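Local coordinates for protein TetR/AcrR family transcriptional regulator (Bradyrhizobium diazoefficiens, PDB 6G8G) that binds the isoflavone genistein and probably acts as a TetR-family transcriptional repressor that responds to flavonoids, at residues A[116-119]-A[120-124]. Sequence-based numbering, arbitrary orientation.
Sequences FVRI and IANES
Phe-116, Val-117 and Arg-118 meet Ile-120, Ala-121 and Asn-122 in a local, i-to-i+4 contact along the C-terminal part of the short helix 114-121, in the AefR-like C-terminal region. Three successive backbone bonds carry it. Ile-120 N donates to Phe-116 O at 2.9 Å, Ala-121 N to Val-117 O at 2.8 Å, and Asn-122 N to Arg-118 O at 3.0 Å. The last is the most bent, with an N-H...O angle of 143°. The chain then tightens into a type I turn from Ala-121 to Ser-124, where Ser-124 N bonds to Ala-121 O and Ser-124 leaves helical geometry with positive phi.

Ile-120 has CG1 beside its own backbone N (chi1 -65°), which puts CG1 near Phe-116 O, and the near-extended chi2 (157°) carries CD1 alongside that oxygen too, both at 3.4 Å. Glu-123 is bent at chi2, and its CG comes 3.7 Å from Ile-119 O. Its OE2 accepts a hydrogen bond from Ser-40 OG and forms a salt bridge with Arg-126 NH2.

Ile-119 packs on Trp-31 and Phe-34 of helix 23-37, and both isoleucines touch Phe-69 of helix 65-82. Ile-120 also meets Ala-131 and Phe-134 of helix 128-137, and Leu-185 of the second subunit.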
loop_
_atom_site.group_PDB
_atom_site.type_symbol
_atom_site.label_atom_id
_atom_site.label_comp_id
_atom_site.label_asym_id
_atom_site.label_seq_id
_atom_site.Cartn_x
_atom_site.Cartn_y
_atom_site.Cartn_z
ATOM N N PHE A 116 -10.304 6.516 -6.635
ATOM C CA PHE A 116 -10.089 5.581 -7.757
ATOM C C PHE A 116 -9.770 4.197 -7.307
ATOM O O PHE A 116 -10.302 3.201 -7.828
ATOM C CB PHE A 116 -8.954 6.033 -8.663
ATOM C CG PHE A 116 -9.422 6.826 -9.827
ATOM C CD1 PHE A 116 -10.015 6.184 -10.904
ATOM C CD2 PHE A 116 -9.312 8.188 -9.839
ATOM C CE1 PHE A 116 -10.483 6.869 -11.965
ATOM C CE2 PHE A 116 -9.770 8.889 -10.918
ATOM C CZ PHE A 116 -10.358 8.227 -11.985
ATOM N N VAL A 117 -8.876 4.129 -6.342
ATOM C CA VAL A 117 -8.444 2.839 -5.881
ATOM C C VAL A 117 -9.609 2.141 -5.191
ATOM O O VAL A 117 -9.772 0.916 -5.279
ATOM C CB VAL A 117 -7.256 2.980 -4.926
ATOM C CG1 VAL A 117 -6.936 1.648 -4.263
ATOM C CG2 VAL A 117 -6.053 3.531 -5.679
ATOM N N ARG A 118 -10.415 2.923 -4.488
ATOM C CA ARG A 118 -11.541 2.353 -3.815
ATOM C C ARG A 118 -12.463 1.735 -4.838
ATOM O O ARG A 118 -12.873 0.600 -4.703
ATOM C CB ARG A 118 -12.298 3.401 -3.033
ATOM C CG ARG A 118 -12.797 2.812 -1.767
ATOM C CD ARG A 118 -13.602 3.867 -1.055
ATOM N NE ARG A 118 -12.808 4.328 0.085
ATOM C CZ ARG A 118 -12.450 5.588 0.341
ATOM N NH1 ARG A 118 -12.862 6.602 -0.445
ATOM N NH2 ARG A 118 -11.708 5.820 1.434
ATOM N N ILE A 119 -12.790 2.507 -5.859
ATOM C CA ILE A 119 -13.700 2.052 -6.884
ATOM C C ILE A 119 -13.209 0.797 -7.575
ATOM O O ILE A 119 -13.991 -0.127 -7.749
ATOM C CB ILE A 119 -13.940 3.126 -7.935
ATOM C CG1 ILE A 119 -14.764 4.249 -7.330
ATOM C CG2 ILE A 119 -14.700 2.547 -9.114
ATOM C CD1 ILE A 119 -14.746 5.513 -8.163
ATOM N N ILE A 120 -11.927 0.743 -7.927
ATOM C CA ILE A 120 -11.387 -0.437 -8.575
ATOM C C ILE A 120 -11.285 -1.666 -7.632
ATOM O O ILE A 120 -11.614 -2.810 -8.018
ATOM C CB ILE A 120 -10.026 -0.139 -9.176
ATOM C CG1 ILE A 120 -10.207 0.866 -10.285
ATOM C CG2 ILE A 120 -9.416 -1.420 -9.741
ATOM C CD1 ILE A 120 -8.954 1.653 -10.598
ATOM N N ALA A 121 -10.823 -1.430 -6.412
ATOM C CA ALA A 121 -10.674 -2.501 -5.449
ATOM C C ALA A 121 -12.008 -3.149 -5.117
ATOM O O ALA A 121 -12.063 -4.344 -4.832
ATOM C CB ALA A 121 -10.047 -1.966 -4.183
ATOM N N ASN A 122 -13.062 -2.346 -5.111
ATOM C CA ASN A 122 -14.366 -2.810 -4.690
ATOM C C ASN A 122 -14.963 -3.701 -5.780
ATOM O O ASN A 122 -15.965 -4.368 -5.565
ATOM C CB ASN A 122 -15.267 -1.639 -4.229
ATOM C CG ASN A 122 -14.966 -1.193 -2.792
ATOM O OD1 ASN A 122 -13.843 -1.307 -2.279
ATOM N ND2 ASN A 122 -15.997 -0.702 -2.116
ATOM N N GLU A 123 -14.312 -3.752 -6.947
ATOM C CA GLU A 123 -14.702 -4.669 -7.997
ATOM C C GLU A 123 -14.127 -6.086 -7.810
ATOM O O GLU A 123 -14.453 -7.003 -8.566
ATOM C CB GLU A 123 -14.295 -4.113 -9.366
ATOM C CG GLU A 123 -15.136 -2.922 -9.835
ATOM C CD GLU A 123 -16.645 -2.982 -9.438
ATOM O OE1 GLU A 123 -17.074 -2.077 -8.721
ATOM O OE2 GLU A 123 -17.427 -3.889 -9.799
ATOM N N SER A 124 -13.267 -6.282 -6.819
ATOM C CA SER A 124 -12.827 -7.635 -6.450
ATOM C C SER A 124 -12.276 -8.397 -7.665
ATOM O O SER A 124 -12.541 -9.578 -7.834
ATOM C CB SER A 124 -13.995 -8.415 -5.820
ATOM O OG SER A 124 -14.707 -7.631 -4.866
#